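Side-chain contacts in SusD superfamily protein (PDB 3JQ0), which is a SusD-family outer membrane protein that probably binds glycans or other nutrients: residues Gly429-Ile434 and Trp457-Gln462; Lys421-Asp426 and Glu437-Phe442. All blocks are in the same frame, centred on the assembly; numbering follows the deposited sequence. Where two conformers were deposited one is given.

Contact 1 of 2, residues Gly429-Ile434 and Trp457-Gln462; sequences GALEAI and WDYVHQ. With SO4 (sulfate ion), chain G.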
ATOM      1  N   GLY A 429       8.048  -6.317 -22.112  1.00  8.94           N
ATOM      2  CA  GLY A 429       6.738  -5.733 -22.391  1.00  8.99           C
ATOM      3  C   GLY A 429       6.314  -4.689 -21.390  1.00  8.35           C
ATOM      4  O   GLY A 429       6.861  -4.583 -20.259  1.00  8.82           O
ATOM      5  N   ALA A 430       5.355  -3.862 -21.764  1.00  8.71           N
ATOM      6  CA  ALA A 430       4.941  -2.723 -20.941  1.00  8.63           C
ATOM      7  C   ALA A 430       4.298  -3.117 -19.616  1.00  7.90           C
ATOM      8  O   ALA A 430       4.555  -2.469 -18.615  1.00  8.26           O
ATOM      9  CB  ALA A 430       4.026  -1.853 -21.767  1.00  8.92           C
ATOM     10  N   LEU A 431       3.490  -4.185 -19.600  1.00  7.71           N
ATOM     11  CA  LEU A 431       2.926  -4.633 -18.344  1.00  8.35           C
ATOM     12  C   LEU A 431       3.982  -5.054 -17.333  1.00  8.15           C
ATOM     13  O   LEU A 431       3.935  -4.626 -16.172  1.00  8.57           O
ATOM     14  CB  LEU A 431       1.918  -5.782 -18.525  1.00  9.70           C
ATOM     15  CG  LEU A 431       0.615  -5.416 -19.200  1.00 11.44           C
ATOM     16  CD1 LEU A 431      -0.224  -6.682 -19.352  1.00 14.61           C
ATOM     17  CD2 LEU A 431      -0.188  -4.303 -18.459  1.00 11.73           C
ATOM     18  N   GLU A 432       4.971  -5.834 -17.752  1.00  7.61           N
ATOM     19  CA  GLU A 432       6.058  -6.175 -16.905  1.00  7.30           C
ATOM     20  C   GLU A 432       6.816  -4.953 -16.453  1.00  8.20           C
ATOM     21  O   GLU A 432       7.230  -4.863 -15.287  1.00  8.59           O
ATOM     22  CB  GLU A 432       6.962  -7.188 -17.588  1.00  8.27           C
ATOM     23  CG  GLU A 432       6.399  -8.592 -17.673  1.00  8.84           C
ATOM     24  CD  GLU A 432       6.504  -9.420 -16.410  1.00  9.12           C
ATOM     25  OE1 GLU A 432       6.988  -8.931 -15.346  1.00  9.47           O
ATOM     26  OE2 GLU A 432       6.120 -10.611 -16.505  1.00 11.40           O
ATOM     27  N   ALA A 433       7.035  -4.002 -17.353  1.00  6.78           N
ATOM     28  CA  ALA A 433       7.774  -2.808 -16.965  1.00  7.25           C
ATOM     29  C   ALA A 433       7.052  -2.031 -15.871  1.00  7.18           C
ATOM     30  O   ALA A 433       7.691  -1.471 -14.981  1.00  7.82           O
ATOM     31  CB  ALA A 433       8.046  -1.877 -18.173  1.00  8.33           C
ATOM     32  N   ILE A 434       5.725  -1.969 -15.935  1.00  7.69           N
ATOM     33  CA  ILE A 434       4.944  -1.248 -14.926  1.00  7.13           C
ATOM     34  C   ILE A 434       4.954  -2.034 -13.611  1.00  7.07           C
ATOM     35  O   ILE A 434       5.077  -1.430 -12.549  1.00  7.00           O
ATOM     36  CB  ILE A 434       3.528  -0.958 -15.411  1.00  7.67           C
ATOM     37  CG1 ILE A 434       3.585   0.016 -16.603  1.00  8.19           C
ATOM     38  CG2 ILE A 434       2.693  -0.322 -14.291  1.00  9.60           C
ATOM     39  CD1 ILE A 434       2.284   0.066 -17.403  1.00 10.28           C
ATOM     40  N   TRP A 457      -3.447 -14.849 -12.755  1.00  7.57           N
ATOM     41  CA  TRP A 457      -2.708 -16.015 -12.273  1.00  7.89           C
ATOM     42  C   TRP A 457      -1.297 -16.090 -12.872  1.00  8.09           C
ATOM     43  O   TRP A 457      -0.348 -16.420 -12.162  1.00  8.57           O
ATOM     44  CB  TRP A 457      -3.457 -17.310 -12.572  1.00  8.26           C
ATOM     45  CG  TRP A 457      -2.639 -18.550 -12.346  1.00  8.94           C
ATOM     46  CD1 TRP A 457      -2.217 -19.450 -13.294  1.00 10.48           C
ATOM     47  CD2 TRP A 457      -2.053 -18.999 -11.110  1.00  8.38           C
ATOM     48  NE1 TRP A 457      -1.452 -20.431 -12.719  1.00 10.45           N
ATOM     49  CE2 TRP A 457      -1.351 -20.200 -11.372  1.00  9.57           C
ATOM     50  CE3 TRP A 457      -2.052 -18.510  -9.792  1.00  8.97           C
ATOM     51  CZ2 TRP A 457      -0.643 -20.885 -10.406  1.00  9.72           C
ATOM     52  CZ3 TRP A 457      -1.354 -19.198  -8.839  1.00  8.90           C
ATOM     53  CH2 TRP A 457      -0.654 -20.370  -9.146  1.00  9.63           C
ATOM     54  N   ASP A 458      -1.122 -15.808 -14.162  1.00  8.06           N
ATOM     55  CA  ASP A 458       0.215 -15.936 -14.729  1.00  8.01           C
ATOM     56  C   ASP A 458       1.240 -15.101 -13.984  1.00  7.65           C
ATOM     57  O   ASP A 458       2.362 -15.552 -13.765  1.00  9.23           O
ATOM     58  CB  ASP A 458       0.212 -15.560 -16.185  1.00  9.11           C
ATOM     59  CG  ASP A 458      -0.634 -16.518 -17.050  1.00  9.43           C
ATOM     60  OD1 ASP A 458      -0.860 -17.655 -16.654  1.00 10.70           O
ATOM     61  OD2 ASP A 458      -0.968 -16.097 -18.169  1.00 10.35           O
ATOM     62  N   TYR A 459       0.823 -13.900 -13.561  1.00  7.66           N
ATOM     63  CA  TYR A 459       1.698 -13.011 -12.825  1.00  7.42           C
ATOM     64  C   TYR A 459       1.796 -13.380 -11.342  1.00  7.15           C
ATOM     65  O   TYR A 459       2.886 -13.360 -10.767  1.00  7.98           O
ATOM     66  CB  TYR A 459       1.233 -11.562 -12.996  1.00  7.04           C
ATOM     67  CG  TYR A 459       1.278 -11.107 -14.442  1.00  8.05           C
ATOM     68  CD1 TYR A 459       2.425 -10.631 -15.043  1.00  9.13           C
ATOM     69  CD2 TYR A 459       0.184 -11.288 -15.278  1.00  8.41           C
ATOM     70  CE1 TYR A 459       2.444 -10.291 -16.403  1.00 11.26           C
ATOM     71  CE2 TYR A 459       0.199 -10.996 -16.601  1.00  9.44           C
ATOM     72  CZ  TYR A 459       1.328 -10.473 -17.175  1.00 10.27           C
ATOM     73  OH  TYR A 459       1.367 -10.126 -18.516  1.00 13.10           O
ATOM     74  N   VAL A 460       0.684 -13.729 -10.716  1.00  7.22           N
ATOM     75  CA  VAL A 460       0.703 -14.276  -9.364  1.00  7.33           C
ATOM     76  C   VAL A 460       1.701 -15.427  -9.277  1.00  7.26           C
ATOM     77  O   VAL A 460       2.458 -15.517  -8.302  1.00  8.00           O
ATOM     78  CB  VAL A 460      -0.702 -14.711  -8.920  1.00  7.28           C
ATOM     79  CG1 VAL A 460      -0.632 -15.486  -7.605  1.00  8.73           C
ATOM     80  CG2 VAL A 460      -1.666 -13.559  -8.841  1.00  7.42           C
ATOM     81  N   HIS A 461       1.688 -16.330 -10.246  1.00  7.90           N
ATOM     82  CA  HIS A 461       2.520 -17.510 -10.195  1.00  8.47           C
ATOM     83  C   HIS A 461       3.993 -17.182 -10.406  1.00  8.61           C
ATOM     84  O   HIS A 461       4.852 -17.835  -9.847  1.00 10.56           O
ATOM     85  CB  HIS A 461       1.957 -18.521 -11.174  1.00  9.73           C
ATOM     86  CG  HIS A 461       2.614 -19.863 -11.127  1.00 10.05           C
ATOM     87  ND1 HIS A 461       2.875 -20.533  -9.954  1.00 11.82           N
ATOM     88  CD2 HIS A 461       3.010 -20.680 -12.124  1.00 15.38           C
ATOM     89  CE1 HIS A 461       3.409 -21.702 -10.229  1.00 14.04           C
ATOM     90  NE2 HIS A 461       3.535 -21.805 -11.538  1.00 16.27           N
ATOM     91  N   GLN A 462       4.287 -16.196 -11.235  1.00  8.09           N
ATOM     92  CA  GLN A 462       5.664 -15.753 -11.403  1.00  8.93           C
ATOM     93  C   GLN A 462       6.235 -15.169 -10.131  1.00  8.13           C
ATOM     94  O   GLN A 462       7.434 -15.334  -9.829  1.00  9.35           O
ATOM     95  CB  GLN A 462       5.762 -14.636 -12.492  1.00  9.53           C
ATOM     96  CG  GLN A 462       5.596 -15.086 -13.893  1.00 10.82           C
ATOM     97  CD  GLN A 462       5.747 -14.016 -14.943  1.00 12.74           C
ATOM     98  OE1 GLN A 462       5.734 -14.378 -16.118  1.00 20.47           O
ATOM     99  NE2 GLN A 462       5.851 -12.740 -14.592  1.00 12.39           N
TER
HETATM  100  S   SO4 G   6      -6.789 -14.754 -14.500  0.75  9.29           S
HETATM  101  O1  SO4 G   6      -6.222 -15.354 -13.257  0.75 13.78           O
HETATM  102  O2  SO4 G   6      -7.586 -15.690 -15.264  0.75 14.53           O
HETATM  103  O3  SO4 G   6      -7.542 -13.630 -14.071  0.75 13.10           O
HETATM  104  O4  SO4 G   6      -5.727 -14.169 -15.314  0.75 14.13           O
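Glu432 and Tyr459 mark the closest backbone approach, 9.1 Å between their CA atoms, of two short helical segments whose axes pass 13.0 Å apart at a signed crossing angle of -47°, so that long side chains must span the gap. Glu432 carries the polar link. Bent at chi2 (-79°), its chain swings the carboxylate out to Gln462, which reaches over from the opposite direction, extended beyond CG. Gln462 NE2 donates to Glu432 OE2 over 2.9 Å, almost straight at 175°; the acceptor lies in the amide plane and offers its syn lone pair, and the two flat groups are nearly coplanar. The hydroxyl of Tyr463 is hydrogen-bonded to Glu432 OE1, so each carboxylate oxygen has a partner, which should restrain the group from turning. An alanine in place of Glu432 would take away this double acceptor, which would probably leave the Gln462 amide and the Tyr463 hydroxyl without their mates. Beside the polar link stands Tyr459, whose ring meets the same carboxylate obliquely, Glu432 OE2 lying 3.7 Å from Tyr459 CE1. The ring extends far enough to bring Tyr459 OH to 3.9 Å from Leu431 CD1, the two side chains crossing at about a right angle. At the start of the second helix, apart from the side chains that meet, Trp457 N donates to O1 of a sulfate ion, probably from the crystallisation liquor, over 2.9 Å; Gln199 also binds this ion. Its place on a main-chain N-H there is consistent with the known preference of helix N-termini for anions, while the helix pair itself belongs to the largely helical framework of the SusD fold.

Contact 2 of 2, residues Lys421-Asp426 and Glu437-Phe442; sequences KWMKPD and ERLREF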
ATOM      1  N   LYS A 421      14.509 -13.094 -10.186  1.00  9.17           N
ATOM      2  CA  LYS A 421      13.156 -13.651 -10.180  0.51  9.35           C
ATOM      3  C   LYS A 421      12.083 -12.604  -9.925  1.00  8.04           C
ATOM      4  O   LYS A 421      10.899 -12.931 -10.028  1.00  8.75           O
ATOM      5  CB  LYS A 421      12.994 -14.795  -9.181  0.51  9.97           C
ATOM      6  CG  LYS A 421      12.948 -14.329  -7.731  0.51 10.90           C
ATOM      7  CD  LYS A 421      12.378 -15.407  -6.801  0.51 13.48           C
ATOM      8  CE  LYS A 421      11.982 -14.859  -5.421  0.51 13.80           C
ATOM      9  NZ  LYS A 421      11.419 -15.971  -4.576  0.51 14.71           N
ATOM     10  N   TRP A 422      12.467 -11.386  -9.571  1.00  7.44           N
ATOM     11  CA  TRP A 422      11.527 -10.346  -9.204  1.00  7.41           C
ATOM     12  C   TRP A 422      10.993  -9.474 -10.348  1.00  7.39           C
ATOM     13  O   TRP A 422      10.025  -8.767 -10.167  1.00  7.74           O
ATOM     14  CB  TRP A 422      12.141  -9.436  -8.112  1.00  7.25           C
ATOM     15  CG  TRP A 422      12.390 -10.172  -6.843  1.00  7.56           C
ATOM     16  CD1 TRP A 422      11.513 -10.376  -5.831  1.00  7.08           C
ATOM     17  CD2 TRP A 422      13.588 -10.834  -6.448  1.00  6.96           C
ATOM     18  NE1 TRP A 422      12.084 -11.122  -4.831  1.00  7.96           N
ATOM     19  CE2 TRP A 422      13.377 -11.412  -5.180  1.00  7.85           C
ATOM     20  CE3 TRP A 422      14.861 -10.948  -7.025  1.00  8.82           C
ATOM     21  CZ2 TRP A 422      14.347 -12.151  -4.529  1.00  9.02           C
ATOM     22  CZ3 TRP A 422      15.812 -11.648  -6.383  1.00  9.97           C
ATOM     23  CH2 TRP A 422      15.561 -12.244  -5.134  1.00  9.62           C
HETATM   24  N   MSE A 423      11.684  -9.452 -11.482  1.00  7.49           N
HETATM   25  CA  MSE A 423      11.384  -8.471 -12.519  1.00  7.87           C
HETATM   26  C   MSE A 423      12.101  -8.831 -13.792  1.00  8.53           C
HETATM   27  O   MSE A 423      13.037  -9.640 -13.816  1.00 10.37           O
HETATM   28  CB  MSE A 423      11.816  -7.076 -12.043  1.00  8.15           C
HETATM   29  CG  MSE A 423      13.304  -6.965 -11.785  1.00  8.33           C
HETATM   30 SE   MSE A 423      13.800  -5.328 -10.884  1.00  7.87          SE
HETATM   31  CE  MSE A 423      13.236  -5.953  -9.158  1.00 12.43           C
ATOM     32  N   LYS A 424      11.636  -8.205 -14.859  1.00  8.42           N
ATOM     33  CA  LYS A 424      12.077  -8.468 -16.238  0.53  8.19           C
ATOM     34  C   LYS A 424      12.700  -7.203 -16.834  1.00  8.24           C
ATOM     35  O   LYS A 424      12.343  -6.079 -16.419  1.00  7.89           O
ATOM     36  CB  LYS A 424      10.858  -8.852 -17.121  0.53  8.47           C
ATOM     37  CG  LYS A 424       9.996 -10.020 -16.614  0.53  8.62           C
ATOM     38  CD  LYS A 424      10.717 -11.383 -16.686  0.53 12.53           C
ATOM     39  CE  LYS A 424       9.906 -12.603 -16.120  0.53 11.14           C
ATOM     40  NZ  LYS A 424       9.761 -12.541 -14.589  0.53 11.23           N
ATOM     41  N   PRO A 425      13.534  -7.365 -17.874  1.00  8.46           N
ATOM     42  CA  PRO A 425      13.902  -6.223 -18.657  0.50  8.08           C
ATOM     43  C   PRO A 425      12.678  -5.521 -19.244  1.00  7.78           C
ATOM     44  O   PRO A 425      11.635  -6.159 -19.464  1.00  8.12           O
ATOM     45  CB  PRO A 425      14.759  -6.838 -19.766  0.50  9.05           C
ATOM     46  CG  PRO A 425      14.249  -8.204 -19.881  0.50  8.34           C
ATOM     47  CD  PRO A 425      13.985  -8.622 -18.506  0.50  8.33           C
ATOM     48  N   ASP A 426      12.826  -4.233 -19.535  1.00  8.03           N
ATOM     49  CA  ASP A 426      11.750  -3.514 -20.192  1.00  8.04           C
ATOM     50  C   ASP A 426      11.249  -4.201 -21.459  1.00  7.92           C
ATOM     51  O   ASP A 426      10.055  -4.139 -21.767  1.00  8.50           O
ATOM     52  CB  ASP A 426      12.170  -2.089 -20.543  1.00  8.35           C
ATOM     53  CG  ASP A 426      12.339  -1.133 -19.366  1.00  8.14           C
ATOM     54  OD1 ASP A 426      12.049  -1.521 -18.210  1.00  8.57           O
ATOM     55  OD2 ASP A 426      12.767   0.004 -19.646  1.00  7.99           O
ATOM     56  N   GLU A 437       8.239  -1.206 -12.113  1.00  6.46           N
ATOM     57  CA  GLU A 437       8.272   0.174 -11.633  1.00  6.63           C
ATOM     58  C   GLU A 437       7.536   0.276 -10.298  1.00  6.11           C
ATOM     59  O   GLU A 437       8.018   0.947  -9.369  1.00  6.55           O
ATOM     60  CB  GLU A 437       7.724   1.143 -12.656  1.00  6.51           C
ATOM     61  CG  GLU A 437       8.185   2.569 -12.406  1.00  6.52           C
ATOM     62  CD  GLU A 437       9.678   2.743 -12.588  1.00  7.07           C
ATOM     63  OE1 GLU A 437      10.268   2.022 -13.446  1.00  7.24           O
ATOM     64  OE2 GLU A 437      10.276   3.564 -11.865  1.00  7.37           O
ATOM     65  N   ARG A 438       6.374  -0.347 -10.191  1.00  6.20           N
ATOM     66  CA  ARG A 438       5.615  -0.321  -8.970  1.00  5.84           C
ATOM     67  C   ARG A 438       6.326  -1.034  -7.836  1.00  5.96           C
ATOM     68  O   ARG A 438       6.253  -0.614  -6.672  1.00  6.65           O
ATOM     69  CB  ARG A 438       4.195  -0.893  -9.158  1.00  6.38           C
ATOM     70  CG  ARG A 438       3.314  -0.020 -10.014  1.00  6.98           C
ATOM     71  CD  ARG A 438       1.892  -0.553 -10.105  1.00  8.09           C
ATOM     72  NE  ARG A 438       1.165  -0.500  -8.880  1.00  8.19           N
ATOM     73  CZ  ARG A 438       0.600   0.567  -8.370  1.00  7.15           C
ATOM     74  NH1 ARG A 438       0.692   1.739  -8.958  1.00  7.43           N
ATOM     75  NH2 ARG A 438      -0.099   0.456  -7.235  1.00  9.12           N
ATOM     76  N   LEU A 439       7.039  -2.115  -8.150  1.00  6.25           N
ATOM     77  CA  LEU A 439       7.809  -2.834  -7.145  1.00  6.52           C
ATOM     78  C   LEU A 439       8.868  -1.891  -6.534  1.00  5.82           C
ATOM     79  O   LEU A 439       9.012  -1.780  -5.323  1.00  6.35           O
ATOM     80  CB  LEU A 439       8.436  -4.104  -7.734  1.00  6.20           C
ATOM     81  CG  LEU A 439       9.363  -4.896  -6.823  1.00  7.00           C
ATOM     82  CD1 LEU A 439       8.770  -5.265  -5.491  1.00  8.87           C
ATOM     83  CD2 LEU A 439       9.895  -6.085  -7.568  1.00  9.08           C
ATOM     84  N   ARG A 440       9.612  -1.235  -7.418  1.00  5.75           N
ATOM     85  CA  ARG A 440      10.643  -0.305  -6.996  1.00  5.77           C
ATOM     86  C   ARG A 440      10.073   0.873  -6.227  1.00  6.03           C
ATOM     87  O   ARG A 440      10.739   1.400  -5.305  1.00  6.28           O
ATOM     88  CB  ARG A 440      11.432   0.173  -8.234  1.00  6.19           C
ATOM     89  CG  ARG A 440      12.312  -0.914  -8.822  1.00  6.42           C
ATOM     90  CD  ARG A 440      13.007  -0.468 -10.092  1.00  6.69           C
ATOM     91  NE  ARG A 440      13.966  -1.480 -10.528  1.00  6.61           N
ATOM     92  CZ  ARG A 440      14.519  -1.550 -11.731  1.00  6.66           C
ATOM     93  NH1 ARG A 440      14.126  -0.756 -12.708  1.00  6.80           N
ATOM     94  NH2 ARG A 440      15.442  -2.475 -11.941  1.00  7.32           N
ATOM     95  N   GLU A 441       8.887   1.359  -6.585  1.00  6.14           N
ATOM     96  CA  GLU A 441       8.330   2.590  -6.078  1.00  5.74           C
ATOM     97  C   GLU A 441       7.647   2.366  -4.705  1.00  6.26           C
ATOM     98  O   GLU A 441       7.621   3.310  -3.903  1.00  6.17           O
ATOM     99  CB  GLU A 441       7.315   3.118  -7.108  1.00  5.92           C
ATOM    100  CG  GLU A 441       6.744   4.478  -6.803  1.00  6.10           C
ATOM    101  CD  GLU A 441       7.735   5.652  -6.805  1.00  6.04           C
ATOM    102  OE1 GLU A 441       8.772   5.530  -7.492  1.00  7.07           O
ATOM    103  OE2 GLU A 441       7.394   6.704  -6.167  1.00  6.63           O
ATOM    104  N   PHE A 442       7.061   1.193  -4.450  1.00  5.80           N
ATOM    105  CA  PHE A 442       6.073   1.021  -3.400  1.00  5.79           C
ATOM    106  C   PHE A 442       6.421  -0.002  -2.333  1.00  5.67           C
ATOM    107  O   PHE A 442       5.538  -0.472  -1.620  1.00  5.99           O
ATOM    108  CB  PHE A 442       4.674   0.707  -3.987  1.00  5.58           C
ATOM    109  CG  PHE A 442       4.107   1.865  -4.785  1.00  6.13           C
ATOM    110  CD1 PHE A 442       3.745   3.045  -4.140  1.00  7.10           C
ATOM    111  CD2 PHE A 442       3.954   1.784  -6.157  1.00  6.39           C
ATOM    112  CE1 PHE A 442       3.227   4.130  -4.866  1.00  7.65           C
ATOM    113  CE2 PHE A 442       3.450   2.846  -6.859  1.00  7.58           C
ATOM    114  CZ  PHE A 442       3.156   4.031  -6.238  1.00  7.67           C
TER
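Met423, present as selenomethionine, reaches from an irregular loop to helix 430-441 and meets two consecutive residues there. Its terminal methyl, CE, lies 3.7 Å from Leu439 CD2, while Met423 SE sits 3.5 Å from Arg440 NH2, obliquely placed against the guanidinium group. The chain is extended at chi2 and bent at chi3 (78°), which turns the methyl toward the leucine while the selenium stays beside the arginine. A long, flexible, apolar side chain suits this place, since it can fill the angle between an aliphatic branch and a charged group. Leu439 CG stands opposite the backbone N (chi1 175°), and the same CD2 methyl also lies against the base of the tryptophan, 4.1 Å from Trp422 CB, and 3.7 Å from its carbonyl oxygen, Trp422 O. The indole itself leads away from the helix, and its NE1 is hydrogen-bonded to Asp39.

Arg440 runs straight from CG to NE, long enough to bring its guanidinium to Met423, whose side chain it crosses at about a right angle. This buried charge is satisfied in a second shell: Gly308 is its strongest polar partner, and Asp411 forms a salt bridge with NH1, which together should fix the orientation of the guanidinium against the selenium. Further along the loop, Asp426 is tied to Lys436 and Arg390 by salt bridges. Phe416 and Tyr417 of helix 414-417 also touch Met423, and helix 364-377 packs against Glu437, Arg438 and Glu441, placing the last turns of helix 430-441 between that helix and the loop that leads into it.

How the contacts relate
Helix 430-441 joins the two contacts: its first turn faces 457-462 in contact 1, and its last turns carry the buried packing of contact 2. Their centres are 10 Å apart, on the same side of the chain's centre, and their segments alternate along the sequence. One deposited conformer of Lys424 packs between them, its CG lying 3.4 Å from Glu432 OE1. Ala433 CB likewise packs 4.0 Å from Asp426 OD1. Contact 1 is partly buried, and a sulfate sits at the start of its second helix, away from the side chains that meet, whereas contact 2 is wholly buried. Neither includes an identified glycan ligand; both belong to the helical SusD-family framework.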